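PDB 6X1J: probable intron-encoded endonuclease 1 from Wickerhamomyces canadensis, which cuts DNA as a LAGLIDADG homing endonuclease, taking part in the homing of an intron of the mitochondrial 21S rRNA gene. Local coordinates for residues N18-L21 against I22-K26; E37-L40 against I41-L45; Y135-E138 against R139-A142. All blocks are in the same frame, centred on the assembly; numbering follows the deposited sequence.

Contact 1. Residues N18-L21 against I22-K26; sequences NSKL and IKDYK. With nucleotides of chain C; nucleotides of chain B.
K23 runs back along the first turn of its helix until NZ stands beside the N18 carboxamide, on the DNA side. A long, charged lysine suits the place: with CG anti to the carbonyl carbon (chi1 -47°), NZ reaches O3' of DT5 of chain C in a weak bond and a further DNA phosphate in a salt bridge. The carboxamide of N18 offers NZ an acceptor, OD1, in a bond too short to be trusted, and the DNA an N-H: ND2 lies 2.8 Å from O2 of DT5 in the minor groove and donates weakly to its O4' at 3.1 Å. This is a helix N terminus presented to the DNA backbone. S19, at the N-cap, bonds through OG to G16 O, while K20 N gives an almost straight 3.2 Å bond (173°) to OP1 of DA24 of chain B, which the helix end probably favours electrostatically. The packed part lies within the turn, where buried I22 brings CD1 4.1 Å from S19 CB and D24 N meets K20 O at 2.7 Å. The solvent side is looser: K20 forms a weak salt bridge from NZ to D24 OD2 at 3.4 Å, and L21, though exposed, packs its side chain on I7.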
ATOM      1  N   ASN A  18     -22.555 -16.531  -0.785  1.00 55.42           N
ATOM      2  CA  ASN A  18     -23.568 -16.195  -1.826  1.00 53.98           C
ATOM      3  C   ASN A  18     -24.837 -15.658  -1.179  1.00 48.78           C
ATOM      4  O   ASN A  18     -25.803 -15.464  -1.906  1.00 53.16           O
ATOM      5  CB  ASN A  18     -23.893 -17.362  -2.755  1.00 54.38           C
ATOM      6  CG  ASN A  18     -24.187 -16.923  -4.176  1.00 57.71           C
ATOM      7  OD1 ASN A  18     -24.356 -15.742  -4.458  1.00 53.20           O
ATOM      8  ND2 ASN A  18     -24.235 -17.867  -5.097  1.00 61.62           N
ATOM      9  N   SER A  19     -24.822 -15.385   0.122  1.00 49.03           N
ATOM     10  CA  SER A  19     -25.990 -14.817   0.838  1.00 50.74           C
ATOM     11  C   SER A  19     -26.403 -13.483   0.201  1.00 52.18           C
ATOM     12  O   SER A  19     -25.534 -12.650  -0.111  1.00 52.33           O
ATOM     13  CB  SER A  19     -25.730 -14.677   2.316  1.00 52.15           C
ATOM     14  OG  SER A  19     -25.217 -15.887   2.855  1.00 55.75           O
ATOM     15  N   LYS A  20     -27.713 -13.323   0.033  1.00 53.05           N
ATOM     16  CA  LYS A  20     -28.423 -12.147  -0.519  1.00 57.21           C
ATOM     17  C   LYS A  20     -28.112 -10.890   0.304  1.00 56.74           C
ATOM     18  O   LYS A  20     -27.865  -9.811  -0.319  1.00 61.60           O
ATOM     19  CB  LYS A  20     -29.927 -12.425  -0.452  1.00 62.15           C
ATOM     20  CG  LYS A  20     -30.826 -11.466  -1.218  1.00 66.42           C
ATOM     21  CD  LYS A  20     -31.206 -11.963  -2.608  1.00 64.18           C
ATOM     22  CE  LYS A  20     -32.432 -11.268  -3.167  1.00 63.18           C
ATOM     23  NZ  LYS A  20     -32.455  -9.815  -2.869  1.00 62.11           N
ATOM     24  N   LEU A  21     -28.189 -11.003   1.635  1.00 51.89           N
ATOM     25  CA  LEU A  21     -27.836  -9.916   2.601  1.00 54.91           C
ATOM     26  C   LEU A  21     -26.495  -9.254   2.192  1.00 46.47           C
ATOM     27  O   LEU A  21     -26.442  -8.011   2.093  1.00 43.48           O
ATOM     28  CB  LEU A  21     -27.771 -10.511   4.014  1.00 57.28           C
ATOM     29  CG  LEU A  21     -28.948 -10.185   4.933  1.00 63.04           C
ATOM     30  CD1 LEU A  21     -28.999 -11.130   6.128  1.00 60.20           C
ATOM     31  CD2 LEU A  21     -28.882  -8.740   5.401  1.00 64.81           C
ATOM     32  N   ILE A  22     -25.472 -10.057   1.881  1.00 42.58           N
ATOM     33  CA  ILE A  22     -24.123  -9.564   1.462  1.00 47.55           C
ATOM     34  C   ILE A  22     -24.292  -8.738   0.177  1.00 44.84           C
ATOM     35  O   ILE A  22     -23.823  -7.572   0.160  1.00 45.89           O
ATOM     36  CB  ILE A  22     -23.108 -10.713   1.270  1.00 43.58           C
ATOM     37  CG1 ILE A  22     -22.878 -11.541   2.538  1.00 43.79           C
ATOM     38  CG2 ILE A  22     -21.809 -10.141   0.741  1.00 44.38           C
ATOM     39  CD1 ILE A  22     -22.037 -12.793   2.315  1.00 43.81           C
ATOM     40  N   LYS A  23     -24.948  -9.301  -0.850  1.00 42.99           N
ATOM     41  CA  LYS A  23     -25.124  -8.612  -2.158  1.00 41.99           C
ATOM     42  C   LYS A  23     -25.941  -7.333  -1.940  1.00 46.33           C
ATOM     43  O   LYS A  23     -25.601  -6.301  -2.568  1.00 44.07           O
ATOM     44  CB  LYS A  23     -25.778  -9.507  -3.204  1.00 40.37           C
ATOM     45  CG  LYS A  23     -25.167 -10.888  -3.292  1.00 40.75           C
ATOM     46  CD  LYS A  23     -25.487 -11.610  -4.556  1.00 39.01           C
ATOM     47  CE  LYS A  23     -25.068 -13.053  -4.420  1.00 39.20           C
ATOM     48  NZ  LYS A  23     -24.734 -13.663  -5.721  1.00 44.65           N
ATOM     49  N   ASP A  24     -26.963  -7.389  -1.080  1.00 44.79           N
ATOM     50  CA  ASP A  24     -27.801  -6.204  -0.756  1.00 45.50           C
ATOM     51  C   ASP A  24     -26.954  -5.172   0.010  1.00 40.84           C
ATOM     52  O   ASP A  24     -27.106  -3.984  -0.269  1.00 35.20           O
ATOM     53  CB  ASP A  24     -29.088  -6.621  -0.026  1.00 49.15           C
ATOM     54  CG  ASP A  24     -30.124  -7.287  -0.927  1.00 57.89           C
ATOM     55  OD1 ASP A  24     -30.045  -7.099  -2.171  1.00 63.87           O
ATOM     56  OD2 ASP A  24     -31.014  -7.981  -0.387  1.00 55.98           O
ATOM     57  N   TYR A  25     -26.106  -5.602   0.956  1.00 43.34           N
ATOM     58  CA  TYR A  25     -25.166  -4.722   1.710  1.00 45.39           C
ATOM     59  C   TYR A  25     -24.255  -3.930   0.740  1.00 41.32           C
ATOM     60  O   TYR A  25     -24.129  -2.684   0.934  1.00 37.59           O
ATOM     61  CB  TYR A  25     -24.362  -5.535   2.738  1.00 47.60           C
ATOM     62  CG  TYR A  25     -23.274  -4.752   3.443  1.00 48.14           C
ATOM     63  CD1 TYR A  25     -23.564  -3.893   4.496  1.00 44.44           C
ATOM     64  CD2 TYR A  25     -21.946  -4.852   3.039  1.00 47.70           C
ATOM     65  CE1 TYR A  25     -22.570  -3.171   5.140  1.00 42.41           C
ATOM     66  CE2 TYR A  25     -20.940  -4.140   3.671  1.00 43.90           C
ATOM     67  CZ  TYR A  25     -21.253  -3.294   4.721  1.00 42.86           C
ATOM     68  OH  TYR A  25     -20.258  -2.595   5.346  1.00 39.52           O
ATOM     69  N   LYS A  26     -23.698  -4.590  -0.291  1.00 37.20           N
ATOM     70  CA  LYS A  26     -22.742  -3.983  -1.282  1.00 35.83           C
ATOM     71  C   LYS A  26     -23.309  -2.755  -1.994  1.00 40.11           C
ATOM     72  O   LYS A  26     -22.526  -1.822  -2.237  1.00 39.57           O
ATOM     73  CB  LYS A  26     -22.335  -5.000  -2.334  1.00 29.80           C
ATOM     74  CG  LYS A  26     -21.452  -6.071  -1.738  1.00 30.04           C
ATOM     75  CD  LYS A  26     -21.006  -7.057  -2.750  1.00 31.11           C
ATOM     76  CE  LYS A  26     -20.295  -8.178  -2.047  1.00 30.67           C
ATOM     77  NZ  LYS A  26     -19.631  -9.078  -2.997  1.00 30.71           N
TER
ATOM     78  P    DT C   5     -22.052 -17.038 -12.471  1.00 58.67           P
ATOM     79  OP1  DT C   5     -22.554 -16.012 -13.411  1.00 58.07           O
ATOM     80  OP2  DT C   5     -20.685 -17.598 -12.622  1.00 53.96           O
ATOM     81  O5'  DT C   5     -22.290 -16.346 -11.058  1.00 52.41           O
ATOM     82  C5'  DT C   5     -22.012 -17.150  -9.940  1.00 52.98           C
ATOM     83  C4'  DT C   5     -22.438 -16.497  -8.656  1.00 53.70           C
ATOM     84  O4'  DT C   5     -22.619 -17.604  -7.742  1.00 55.78           O
ATOM     85  C3'  DT C   5     -21.319 -15.646  -8.066  1.00 49.66           C
ATOM     86  O3'  DT C   5     -21.868 -14.632  -7.220  1.00 48.57           O
ATOM     87  C2'  DT C   5     -20.494 -16.666  -7.316  1.00 49.12           C
ATOM     88  C1'  DT C   5     -21.554 -17.637  -6.811  1.00 46.58           C
ATOM     89  N1   DT C   5     -21.053 -19.026  -6.692  1.00 39.16           N
ATOM     90  C2   DT C   5     -21.203 -19.599  -5.456  1.00 41.42           C
ATOM     91  O2   DT C   5     -21.813 -19.064  -4.542  1.00 49.03           O
ATOM     92  N3   DT C   5     -20.653 -20.849  -5.334  1.00 41.88           N
ATOM     93  C4   DT C   5     -19.958 -21.557  -6.290  1.00 39.99           C
ATOM     94  O4   DT C   5     -19.521 -22.679  -6.019  1.00 43.05           O
ATOM     95  C5   DT C   5     -19.813 -20.883  -7.565  1.00 42.64           C
ATOM     96  C7   DT C   5     -19.069 -21.564  -8.671  1.00 44.17           C
ATOM     97  C6   DT C   5     -20.339 -19.654  -7.690  1.00 39.20           C
TER
ATOM     98  P    DT B  23     -24.848 -20.742   4.729  1.00 57.89           P
ATOM     99  OP1  DT B  23     -24.959 -19.481   5.480  1.00 52.28           O
ATOM    100  OP2  DT B  23     -25.415 -21.971   5.300  1.00 75.20           O
ATOM    101  O5'  DT B  23     -25.464 -20.507   3.283  1.00 58.32           O
ATOM    102  C5'  DT B  23     -26.721 -19.814   3.160  1.00 56.96           C
ATOM    103  C4'  DT B  23     -26.765 -19.110   1.829  1.00 55.06           C
ATOM    104  O4'  DT B  23     -25.879 -19.781   0.904  1.00 53.05           O
ATOM    105  C3'  DT B  23     -28.130 -19.075   1.145  1.00 53.39           C
ATOM    106  O3'  DT B  23     -28.291 -17.729   0.679  1.00 54.57           O
ATOM    107  C2'  DT B  23     -28.011 -20.151   0.077  1.00 48.03           C
ATOM    108  C1'  DT B  23     -26.558 -20.032  -0.310  1.00 47.80           C
ATOM    109  N1   DT B  23     -25.913 -21.192  -0.947  1.00 45.77           N
ATOM    110  C2   DT B  23     -25.536 -21.100  -2.274  1.00 50.49           C
ATOM    111  O2   DT B  23     -25.778 -20.128  -2.970  1.00 53.11           O
ATOM    112  N3   DT B  23     -24.891 -22.206  -2.765  1.00 49.47           N
ATOM    113  C4   DT B  23     -24.580 -23.362  -2.073  1.00 46.19           C
ATOM    114  O4   DT B  23     -24.003 -24.278  -2.649  1.00 49.60           O
ATOM    115  C5   DT B  23     -24.979 -23.377  -0.679  1.00 47.04           C
ATOM    116  C7   DT B  23     -24.708 -24.596   0.145  1.00 47.28           C
ATOM    117  C6   DT B  23     -25.596 -22.295  -0.188  1.00 47.17           C
ATOM    118  P    DA B  24     -29.727 -17.022   0.659  1.00 59.93           P
ATOM    119  OP1  DA B  24     -29.602 -15.619   1.137  1.00 61.53           O
ATOM    120  OP2  DA B  24     -30.699 -17.933   1.306  1.00 70.70           O
ATOM    121  O5'  DA B  24     -30.038 -16.937  -0.888  1.00 53.75           O
ATOM    122  C5'  DA B  24     -29.484 -17.951  -1.700  1.00 54.54           C
ATOM    123  C4'  DA B  24     -29.752 -17.675  -3.153  1.00 57.69           C
ATOM    124  O4'  DA B  24     -28.945 -18.635  -3.863  1.00 54.86           O
ATOM    125  C3'  DA B  24     -31.196 -17.956  -3.559  1.00 59.02           C
ATOM    126  O3'  DA B  24     -31.608 -17.115  -4.644  1.00 60.76           O
ATOM    127  C2'  DA B  24     -31.172 -19.436  -3.896  1.00 57.78           C
ATOM    128  C1'  DA B  24     -29.756 -19.655  -4.413  1.00 56.15           C
ATOM    129  N9   DA B  24     -29.169 -20.932  -4.016  1.00 51.97           N
ATOM    130  C8   DA B  24     -29.137 -21.566  -2.797  1.00 51.79           C
ATOM    131  N7   DA B  24     -28.503 -22.714  -2.818  1.00 48.96           N
ATOM    132  C5   DA B  24     -28.071 -22.832  -4.132  1.00 46.81           C
ATOM    133  C6   DA B  24     -27.339 -23.823  -4.806  1.00 52.24           C
ATOM    134  N6   DA B  24     -26.891 -24.941  -4.231  1.00 58.53           N
ATOM    135  N1   DA B  24     -27.080 -23.629  -6.115  1.00 57.59           N
ATOM    136  C2   DA B  24     -27.533 -22.515  -6.703  1.00 59.32           C
ATOM    137  N3   DA B  24     -28.236 -21.515  -6.179  1.00 52.55           N
ATOM    138  C4   DA B  24     -28.472 -21.737  -4.876  1.00 45.48           C
TER

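Contact 2. Residues E37-L40 against I41-L45; sequences EETL and IGNIL. With K (potassium ion), chain E.
The first LAGLIDADG helix, 34-45, packs L40 against I44, T39 beside N43 and E37 beside I41, each pair one turn apart, and delivers its C-terminal end to the metal sites at the DNA. L40 and I44 form the apolar flank. CG of L40 is anti to its backbone N (chi1 173°), which lays CD1 across I44, 3.6 Å from CG1, while the CD1 of I44 comes against L40 CG. Branched aliphatic chains suit this flank, for L115 and F119 of helix 113-119 close over it and F78 also packs on L40. Replacing L40 by an alanine removes CG and both methyls, and would probably leave I44 CG1 and CD1 without their apolar partner and open a gap beneath L115 and F78. On another flank T39 turns OG1 back to I35 O and sets its methyl CG2 3.4 Å from N43 OD1, so the methyl lies alongside the amide. N43 ND2 bonds D147, a ligand of one of the two potassium ions, which makes the asparagine a second-shell residue of that site. E37 lies along I41, OE2 being 3.9 Å from CD1. Between these, G42, the first glycine of the motif, has no side chain. N43 N bonds T39 O at 3.0 Å in the carbonyl plane, whereas the bond from G42 N to E38 O is long and weak at 3.4 Å. At the helix end L45 O binds the other potassium ion at 3.2 Å, together with three waters, G46 O, D148 and a DNA phosphate.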
ATOM      1  N   GLU A  37      -9.230   6.160  -1.966  1.00 27.33           N
ATOM      2  CA  GLU A  37      -8.652   6.013  -3.317  1.00 28.52           C
ATOM      3  C   GLU A  37      -7.160   6.304  -3.159  1.00 24.32           C
ATOM      4  O   GLU A  37      -6.377   5.493  -3.654  1.00 24.11           O
ATOM      5  CB  GLU A  37      -9.347   6.935  -4.321  1.00 30.10           C
ATOM      6  CG  GLU A  37      -8.828   6.783  -5.734  1.00 40.02           C
ATOM      7  CD  GLU A  37      -9.150   7.958  -6.651  1.00 46.78           C
ATOM      8  OE1 GLU A  37     -10.290   8.451  -6.581  1.00 46.16           O
ATOM      9  OE2 GLU A  37      -8.255   8.390  -7.432  1.00 49.01           O
ATOM     10  N   GLU A  38      -6.838   7.427  -2.510  1.00 21.18           N
ATOM     11  CA  GLU A  38      -5.450   7.960  -2.370  1.00 24.59           C
ATOM     12  C   GLU A  38      -4.665   7.034  -1.459  1.00 23.85           C
ATOM     13  O   GLU A  38      -3.520   6.720  -1.794  1.00 25.49           O
ATOM     14  CB  GLU A  38      -5.418   9.420  -1.899  1.00 23.63           C
ATOM     15  CG  GLU A  38      -6.057  10.363  -2.909  1.00 25.26           C
ATOM     16  CD  GLU A  38      -6.174  11.815  -2.468  1.00 28.31           C
ATOM     17  OE1 GLU A  38      -5.476  12.227  -1.511  1.00 29.16           O
ATOM     18  OE2 GLU A  38      -6.956  12.544  -3.099  1.00 33.61           O
ATOM     19  N   THR A  39      -5.267   6.555  -0.371  1.00 25.15           N
ATOM     20  CA  THR A  39      -4.631   5.517   0.473  1.00 25.29           C
ATOM     21  C   THR A  39      -4.256   4.323  -0.427  1.00 26.07           C
ATOM     22  O   THR A  39      -3.122   3.811  -0.362  1.00 26.97           O
ATOM     23  CB  THR A  39      -5.562   5.096   1.623  1.00 23.58           C
ATOM     24  OG1 THR A  39      -5.843   6.228   2.456  1.00 21.20           O
ATOM     25  CG2 THR A  39      -4.925   4.000   2.424  1.00 23.97           C
ATOM     26  N   LEU A  40      -5.210   3.867  -1.218  1.00 24.68           N
ATOM     27  CA  LEU A  40      -5.125   2.559  -1.900  1.00 23.82           C
ATOM     28  C   LEU A  40      -4.080   2.684  -3.020  1.00 24.17           C
ATOM     29  O   LEU A  40      -3.393   1.690  -3.337  1.00 24.47           O
ATOM     30  CB  LEU A  40      -6.503   2.202  -2.467  1.00 25.26           C
ATOM     31  CG  LEU A  40      -6.540   0.943  -3.340  1.00 25.24           C
ATOM     32  CD1 LEU A  40      -5.871  -0.232  -2.657  1.00 28.98           C
ATOM     33  CD2 LEU A  40      -7.951   0.553  -3.719  1.00 26.89           C
ATOM     34  N   ILE A  41      -3.932   3.863  -3.589  1.00 22.25           N
ATOM     35  CA  ILE A  41      -2.878   4.054  -4.641  1.00 26.75           C
ATOM     36  C   ILE A  41      -1.515   3.790  -3.987  1.00 24.51           C
ATOM     37  O   ILE A  41      -0.671   3.099  -4.603  1.00 29.55           O
ATOM     38  CB  ILE A  41      -2.986   5.449  -5.284  1.00 26.48           C
ATOM     39  CG1 ILE A  41      -4.185   5.485  -6.233  1.00 28.54           C
ATOM     40  CG2 ILE A  41      -1.688   5.868  -5.959  1.00 23.94           C
ATOM     41  CD1 ILE A  41      -4.779   6.863  -6.365  1.00 32.42           C
ATOM     42  N   GLY A  42      -1.302   4.319  -2.792  1.00 23.47           N
ATOM     43  CA  GLY A  42      -0.067   4.041  -2.034  1.00 25.61           C
ATOM     44  C   GLY A  42       0.093   2.555  -1.757  1.00 24.16           C
ATOM     45  O   GLY A  42       1.217   2.029  -1.953  1.00 25.56           O
ATOM     46  N   ASN A  43      -0.972   1.882  -1.303  1.00 26.71           N
ATOM     47  CA  ASN A  43      -0.875   0.488  -0.815  1.00 23.89           C
ATOM     48  C   ASN A  43      -0.550  -0.440  -1.990  1.00 25.61           C
ATOM     49  O   ASN A  43       0.075  -1.495  -1.753  1.00 25.56           O
ATOM     50  CB  ASN A  43      -2.135   0.091  -0.056  1.00 28.02           C
ATOM     51  CG  ASN A  43      -2.178   0.648   1.356  1.00 30.46           C
ATOM     52  OD1 ASN A  43      -3.210   1.183   1.757  1.00 32.17           O
ATOM     53  ND2 ASN A  43      -1.076   0.543   2.108  1.00 27.45           N
ATOM     54  N   ILE A  44      -1.005  -0.114  -3.205  1.00 25.27           N
ATOM     55  CA  ILE A  44      -0.839  -0.983  -4.421  1.00 25.52           C
ATOM     56  C   ILE A  44       0.627  -0.910  -4.842  1.00 23.96           C
ATOM     57  O   ILE A  44       1.239  -1.958  -5.150  1.00 25.70           O
ATOM     58  CB  ILE A  44      -1.794  -0.560  -5.550  1.00 24.40           C
ATOM     59  CG1 ILE A  44      -3.241  -0.744  -5.110  1.00 24.28           C
ATOM     60  CG2 ILE A  44      -1.462  -1.313  -6.829  1.00 26.86           C
ATOM     61  CD1 ILE A  44      -4.281  -0.110  -6.027  1.00 27.28           C
ATOM     62  N   LEU A  45       1.183   0.281  -4.778  1.00 23.43           N
ATOM     63  CA  LEU A  45       2.647   0.511  -4.990  1.00 24.17           C
ATOM     64  C   LEU A  45       3.396  -0.277  -3.914  1.00 25.62           C
ATOM     65  O   LEU A  45       4.388  -0.921  -4.247  1.00 28.18           O
ATOM     66  CB  LEU A  45       2.908   2.021  -4.922  1.00 22.90           C
ATOM     67  CG  LEU A  45       2.425   2.795  -6.158  1.00 23.39           C
ATOM     68  CD1 LEU A  45       2.400   4.294  -5.887  1.00 22.58           C
ATOM     69  CD2 LEU A  45       3.315   2.473  -7.387  1.00 24.68           C
TER
HETATM   70  K     K E 302       5.593  -3.795  -3.548  1.00 39.93           K
HETATM   71  O   HOH W   1       4.019  -5.613  -5.119  1.00 37.74           O
HETATM   72  O   HOH W   2       8.332  -4.658  -2.860  1.00 31.79           O
HETATM   73  O   HOH W   3       7.943  -3.014  -5.548  1.00 32.92           O

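Contact 3. Residues Y135-E138 against R139-A142; sequences YITE and RSLA
T137 and S140 make one half of a capping box at the start of helix 138-148, the second LAGLIDADG helix of the chain. T137 is the N-cap, and its backbone N gives a nearly straight bond (164°) to S140 OG at 3.2 Å. S140, three residues on, holds OG anti to its carbonyl carbon (chi1 -46°), so the hydroxyl turns back to the helix start. S140 OG accepts from T137 N and gives its own hydrogen to E38 O on helix 34-45, so a serine here serves its own helix and the neighbouring one at once. T137 OG1 likewise looks across to the other helix, bonding E38 OE1 rather than completing the box; a threonine suits because its short hydroxyl side chain, with OG1 between backbone N and carbonyl carbon (chi1 74°), can reach that carboxylate. T137 O takes L141 N at 2.9 Å, in the carbonyl plane, and E138 O takes A142 N at 3.0 Å. In the first turn R139 N gives its hydrogen to a water at 3.1 Å. The water in turn donates to E138 OE1, at 3.0 Å, because a bend at chi2 folds that chain back over the helix start. Just ahead of the cap, K185 NZ of helix 172-186 bonds I136 O, and the I136 side chain crosses that of L141 at about a right angle. This apolar corner rests on F186, with L182 also against L141, where bulky aliphatic chains fill the seam between helices. The R139 side chain touches I35 and T39. The closest apolar approach is I136 CG2 to L141 CD2, at 4.0 Å.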
ATOM      1  N   TYR A 135      -2.728  11.014 -10.035  1.00 31.25           N
ATOM      2  CA  TYR A 135      -3.290  10.145  -8.951  1.00 33.03           C
ATOM      3  C   TYR A 135      -2.512  10.219  -7.635  1.00 28.70           C
ATOM      4  O   TYR A 135      -3.205  10.213  -6.616  1.00 25.76           O
ATOM      5  CB  TYR A 135      -3.393   8.671  -9.373  1.00 34.39           C
ATOM      6  CG  TYR A 135      -4.325   8.474 -10.542  1.00 39.28           C
ATOM      7  CD1 TYR A 135      -5.696   8.329 -10.363  1.00 41.61           C
ATOM      8  CD2 TYR A 135      -3.834   8.488 -11.843  1.00 38.84           C
ATOM      9  CE1 TYR A 135      -6.550   8.181 -11.451  1.00 45.11           C
ATOM     10  CE2 TYR A 135      -4.673   8.350 -12.937  1.00 40.58           C
ATOM     11  CZ  TYR A 135      -6.033   8.189 -12.743  1.00 42.22           C
ATOM     12  OH  TYR A 135      -6.831   8.032 -13.840  1.00 38.23           O
ATOM     13  N   ILE A 136      -1.168  10.210  -7.646  1.00 26.15           N
ATOM     14  CA  ILE A 136      -0.375  10.142  -6.381  1.00 25.10           C
ATOM     15  C   ILE A 136      -0.477  11.475  -5.631  1.00 25.85           C
ATOM     16  O   ILE A 136      -0.057  12.473  -6.160  1.00 26.84           O
ATOM     17  CB  ILE A 136       1.063   9.728  -6.661  1.00 25.02           C
ATOM     18  CG1 ILE A 136       1.134   8.278  -7.142  1.00 24.35           C
ATOM     19  CG2 ILE A 136       1.905   9.964  -5.422  1.00 27.48           C
ATOM     20  CD1 ILE A 136       2.527   7.718  -7.288  1.00 23.77           C
ATOM     21  N   THR A 137      -1.040  11.484  -4.425  1.00 23.29           N
ATOM     22  CA  THR A 137      -0.982  12.655  -3.512  1.00 24.21           C
ATOM     23  C   THR A 137       0.016  12.340  -2.362  1.00 22.54           C
ATOM     24  O   THR A 137       0.574  11.232  -2.287  1.00 22.46           O
ATOM     25  CB  THR A 137      -2.399  13.022  -3.030  1.00 25.07           C
ATOM     26  OG1 THR A 137      -2.824  12.043  -2.080  1.00 24.76           O
ATOM     27  CG2 THR A 137      -3.394  13.095  -4.179  1.00 26.88           C
ATOM     28  N   GLU A 138       0.266  13.301  -1.503  1.00 24.36           N
ATOM     29  CA  GLU A 138       1.089  13.081  -0.278  1.00 27.43           C
ATOM     30  C   GLU A 138       0.479  11.966   0.589  1.00 26.42           C
ATOM     31  O   GLU A 138       1.290  11.159   1.092  1.00 27.98           O
ATOM     32  CB  GLU A 138       1.198  14.353   0.566  1.00 29.04           C
ATOM     33  CG  GLU A 138       1.862  15.512  -0.146  1.00 30.39           C
ATOM     34  CD  GLU A 138       0.883  16.437  -0.834  1.00 32.22           C
ATOM     35  OE1 GLU A 138      -0.289  15.994  -1.105  1.00 31.64           O
ATOM     36  OE2 GLU A 138       1.299  17.580  -1.110  1.00 35.11           O
ATOM     37  N   ARG A 139      -0.869  11.834   0.663  1.00 23.05           N
ATOM     38  CA  ARG A 139      -1.492  10.717   1.403  1.00 23.80           C
ATOM     39  C   ARG A 139      -0.992   9.410   0.767  1.00 24.19           C
ATOM     40  O   ARG A 139      -0.508   8.540   1.532  1.00 23.03           O
ATOM     41  CB  ARG A 139      -3.019  10.872   1.494  1.00 27.37           C
ATOM     42  CG  ARG A 139      -3.715   9.802   2.336  1.00 27.23           C
ATOM     43  CD  ARG A 139      -5.246   9.919   2.340  1.00 28.17           C
ATOM     44  NE  ARG A 139      -5.730  11.104   3.039  1.00 28.36           N
ATOM     45  CZ  ARG A 139      -6.051  11.148   4.332  1.00 27.42           C
ATOM     46  NH1 ARG A 139      -5.921  10.063   5.091  1.00 24.86           N
ATOM     47  NH2 ARG A 139      -6.455  12.298   4.855  1.00 27.20           N
ATOM     48  N   SER A 140      -1.056   9.279  -0.571  1.00 24.59           N
ATOM     49  CA  SER A 140      -0.581   8.075  -1.314  1.00 24.63           C
ATOM     50  C   SER A 140       0.897   7.837  -0.981  1.00 23.10           C
ATOM     51  O   SER A 140       1.279   6.666  -0.712  1.00 19.15           O
ATOM     52  CB  SER A 140      -0.751   8.172  -2.857  1.00 25.92           C
ATOM     53  OG  SER A 140      -2.033   8.650  -3.260  1.00 21.64           O
ATOM     54  N   LEU A 141       1.705   8.893  -1.027  1.00 24.41           N
ATOM     55  CA  LEU A 141       3.179   8.780  -0.751  1.00 28.38           C
ATOM     56  C   LEU A 141       3.422   8.172   0.633  1.00 27.27           C
ATOM     57  O   LEU A 141       4.348   7.336   0.744  1.00 27.10           O
ATOM     58  CB  LEU A 141       3.852  10.150  -0.782  1.00 30.30           C
ATOM     59  CG  LEU A 141       4.182  10.726  -2.155  1.00 32.21           C
ATOM     60  CD1 LEU A 141       4.891  12.049  -1.961  1.00 32.52           C
ATOM     61  CD2 LEU A 141       5.040   9.767  -2.956  1.00 35.08           C
ATOM     62  N   ALA A 142       2.625   8.565   1.639  1.00 24.93           N
ATOM     63  CA  ALA A 142       2.797   8.114   3.048  1.00 24.30           C
ATOM     64  C   ALA A 142       2.544   6.619   3.134  1.00 23.69           C
ATOM     65  O   ALA A 142       3.309   5.911   3.809  1.00 23.87           O
ATOM     66  CB  ALA A 142       1.879   8.855   3.994  1.00 24.91           C
TER
HETATM   67  O   HOH W   4      -2.290  14.612   0.586  1.00 23.93           O

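In the fold
Each contact joins adjoining pieces of chain, so none closes a long loop, and the three follow in series without nesting or crossing. Contact 1 comes first, at the start of helix 20-26, and sits on the DNA at the edge of the protein, its centre about 26 Å from that of contact 2. The chain then enters helix 34-45, the first motif helix, and, after the first four-stranded sheet and helices 113-119 and 131-134, reaches contact 3 at the start of helix 138-148. Contacts 2 and 3 lie about 7 Å apart between centres and touch: besides the polar bridge at E38, L45 packs on I136. The paired motif helices thus join the two halves, each with a four-stranded antiparallel sheet.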